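Local coordinates for protein acyltransferase (Actinoplanes teichomyceticus, PDB 4Q38) that transfers long acyl chains from acyl-CoA to the amino sugar of teicoplanin-type glycopeptide antibiotics, as an N-acyltransferase with a GNAT-like C-terminal domain, at residues A[48-53]-A[85-90]. Residues are numbered along the deposited sequence; the frame is centred on the assembly and turned at random.
Sequences VRLPRG and ALWWLL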
loop_
_atom_site.group_PDB
_atom_site.type_symbol
_atom_site.label_atom_id
_atom_site.label_comp_id
_atom_site.label_asym_id
_atom_site.label_seq_id
_atom_site.Cartn_x
_atom_site.Cartn_y
_atom_site.Cartn_z
ATOM N N VAL A 48 7.885 -21.614 -4.670
ATOM C CA VAL A 48 6.710 -20.762 -4.848
ATOM C C VAL A 48 5.515 -21.592 -5.308
ATOM O O VAL A 48 5.602 -22.332 -6.288
ATOM C CB VAL A 48 6.993 -19.618 -5.840
ATOM C CG1 VAL A 48 5.702 -19.020 -6.378
ATOM C CG2 VAL A 48 7.831 -18.549 -5.163
ATOM N N ARG A 49 4.412 -21.477 -4.574
ATOM C CA ARG A 49 3.177 -22.161 -4.916
ATOM C C ARG A 49 2.053 -21.144 -5.101
ATOM O O ARG A 49 1.794 -20.330 -4.212
ATOM C CB ARG A 49 2.813 -23.166 -3.818
ATOM C CG ARG A 49 1.650 -24.080 -4.157
ATOM C CD ARG A 49 1.342 -25.029 -3.006
ATOM N NE ARG A 49 0.011 -25.629 -3.121
ATOM C CZ ARG A 49 -1.119 -25.062 -2.702
ATOM N NH1 ARG A 49 -1.108 -23.864 -2.135
ATOM N NH2 ARG A 49 -2.272 -25.695 -2.855
ATOM N N LEU A 50 1.397 -21.172 -6.258
ATOM C CA LEU A 50 0.163 -20.417 -6.415
ATOM C C LEU A 50 -1.035 -21.310 -6.146
ATOM O O LEU A 50 -1.118 -22.422 -6.681
ATOM C CB LEU A 50 0.047 -19.777 -7.802
ATOM C CG LEU A 50 1.042 -18.689 -8.214
ATOM C CD1 LEU A 50 0.745 -18.248 -9.642
ATOM C CD2 LEU A 50 1.045 -17.493 -7.260
ATOM N N PRO A 51 -1.975 -20.831 -5.313
ATOM C CA PRO A 51 -3.258 -21.512 -5.211
ATOM C C PRO A 51 -3.973 -21.461 -6.570
ATOM O O PRO A 51 -3.822 -20.488 -7.319
ATOM C CB PRO A 51 -4.016 -20.671 -4.182
ATOM C CG PRO A 51 -3.421 -19.302 -4.319
ATOM C CD PRO A 51 -1.961 -19.560 -4.561
ATOM N N ARG A 52 -4.732 -22.506 -6.884
ATOM C CA ARG A 52 -5.465 -22.579 -8.147
ATOM C C ARG A 52 -6.931 -22.890 -7.844
ATOM O O ARG A 52 -7.258 -23.368 -6.756
ATOM C CB ARG A 52 -4.864 -23.659 -9.071
ATOM C CG ARG A 52 -3.338 -23.687 -9.185
ATOM C CD ARG A 52 -2.799 -22.817 -10.319
ATOM N NE ARG A 52 -1.343 -22.916 -10.478
ATOM C CZ ARG A 52 -0.637 -22.295 -11.425
ATOM N NH1 ARG A 52 -1.240 -21.523 -12.321
ATOM N NH2 ARG A 52 0.681 -22.440 -11.485
ATOM N N GLY A 53 -7.812 -22.598 -8.798
ATOM C CA GLY A 53 -9.227 -22.973 -8.694
ATOM C C GLY A 53 -9.958 -22.401 -7.496
ATOM O O GLY A 53 -9.778 -21.232 -7.144
ATOM N N ALA A 85 9.856 -16.689 -18.029
ATOM C CA ALA A 85 10.460 -15.423 -17.612
ATOM C C ALA A 85 9.658 -14.837 -16.457
ATOM O O ALA A 85 10.226 -14.411 -15.452
ATOM C CB ALA A 85 10.520 -14.440 -18.772
ATOM N N LEU A 86 8.334 -14.845 -16.600
ATOM C CA LEU A 86 7.451 -14.361 -15.550
ATOM C C LEU A 86 7.613 -15.184 -14.269
ATOM O O LEU A 86 7.663 -14.626 -13.167
ATOM C CB LEU A 86 6.000 -14.360 -16.033
ATOM C CG LEU A 86 5.037 -13.511 -15.197
ATOM C CD1 LEU A 86 3.974 -12.887 -16.084
ATOM C CD2 LEU A 86 4.407 -14.337 -14.088
ATOM N N TRP A 87 7.713 -16.507 -14.415
ATOM C CA TRP A 87 7.869 -17.394 -13.265
ATOM C C TRP A 87 9.177 -17.174 -12.552
ATOM O O TRP A 87 9.212 -17.140 -11.317
ATOM C CB TRP A 87 7.706 -18.868 -13.645
ATOM C CG TRP A 87 7.320 -19.700 -12.447
ATOM C CD1 TRP A 87 8.168 -20.387 -11.583
ATOM C CD2 TRP A 87 5.970 -19.914 -11.907
ATOM N NE1 TRP A 87 7.456 -21.010 -10.587
ATOM C CE2 TRP A 87 6.133 -20.763 -10.717
ATOM C CE3 TRP A 87 4.686 -19.510 -12.278
ATOM C CZ2 TRP A 87 5.044 -21.186 -9.957
ATOM C CZ3 TRP A 87 3.595 -19.946 -11.502
ATOM C CH2 TRP A 87 3.775 -20.762 -10.370
ATOM N N TRP A 88 10.253 -17.018 -13.322
ATOM C CA TRP A 88 11.580 -16.706 -12.781
ATOM C C TRP A 88 11.504 -15.509 -11.865
ATOM O O TRP A 88 12.025 -15.528 -10.743
ATOM C CB TRP A 88 12.543 -16.425 -13.929
ATOM C CG TRP A 88 13.983 -16.152 -13.542
ATOM C CD1 TRP A 88 15.032 -17.072 -13.487
ATOM C CD2 TRP A 88 14.595 -14.857 -13.192
ATOM N NE1 TRP A 88 16.201 -16.459 -13.125
ATOM C CE2 TRP A 88 16.015 -15.133 -12.931
ATOM C CE3 TRP A 88 14.125 -13.545 -13.067
ATOM C CZ2 TRP A 88 16.906 -14.129 -12.560
ATOM C CZ3 TRP A 88 15.032 -12.542 -12.688
ATOM C CH2 TRP A 88 16.391 -12.828 -12.445
ATOM N N LEU A 89 10.826 -14.470 -12.341
ATOM C CA LEU A 89 10.681 -13.207 -11.611
ATOM C C LEU A 89 9.760 -13.318 -10.392
ATOM O O LEU A 89 10.029 -12.720 -9.352
ATOM C CB LEU A 89 10.170 -12.127 -12.557
ATOM C CG LEU A 89 10.197 -10.697 -12.030
ATOM C CD1 LEU A 89 11.630 -10.252 -11.784
ATOM C CD2 LEU A 89 9.499 -9.781 -13.014
ATOM N N LEU A 90 8.683 -14.081 -10.530
ATOM C CA LEU A 90 7.750 -14.330 -9.437
ATOM C C LEU A 90 8.418 -15.009 -8.238
ATOM O O LEU A 90 8.187 -14.618 -7.097
ATOM C CB LEU A 90 6.570 -15.173 -9.929
ATOM C CG LEU A 90 5.592 -15.736 -8.897
ATOM C CD1 LEU A 90 4.796 -14.625 -8.220
ATOM C CD2 LEU A 90 4.668 -16.747 -9.570
HETATM O O HOH W 1 7.904 -22.672 -8.079
#
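The benzo end of Trp-87 fits into a notch formed by Val-48, Leu-50 and Arg-52 of the extended segment 48-53. Leu-50 CD1 meets Trp-87 CZ3 at 3.8 Å, and Val-48 CG1 lies 4.2 Å from Trp-87 CZ2. Arg-52 NH2 comes within 3.7 Å of Trp-87 CH2, with the guanidinium and indole planes only 3° apart. A bend at chi2 (-90°) turns the arginine back over Leu-50 CB, while its NH1 hydrogen-bonds Pro-78 O. At the indole edge, a water in the ring plane accepts from Trp-87 NE1 (3.0 Å) and donates to Val-48 O (2.9 Å), a water bridge in a contact that has no direct hydrogen bond between the two segments. Leu-90, one helical turn on, puts CD2 under one indole face, 3.8 Å from the plane and offset toward the rim. The same methyl fills the hollow between Val-48 CG1 (4.1 Å) and Leu-50 CD1. Away from the annotated sites, the contact packs the loop between helices 32-41 and 53-62 against helix 84-98, with Leu-90 also touching Phe-125 and Val-129 of helix 125-143 in the helical N-terminal part.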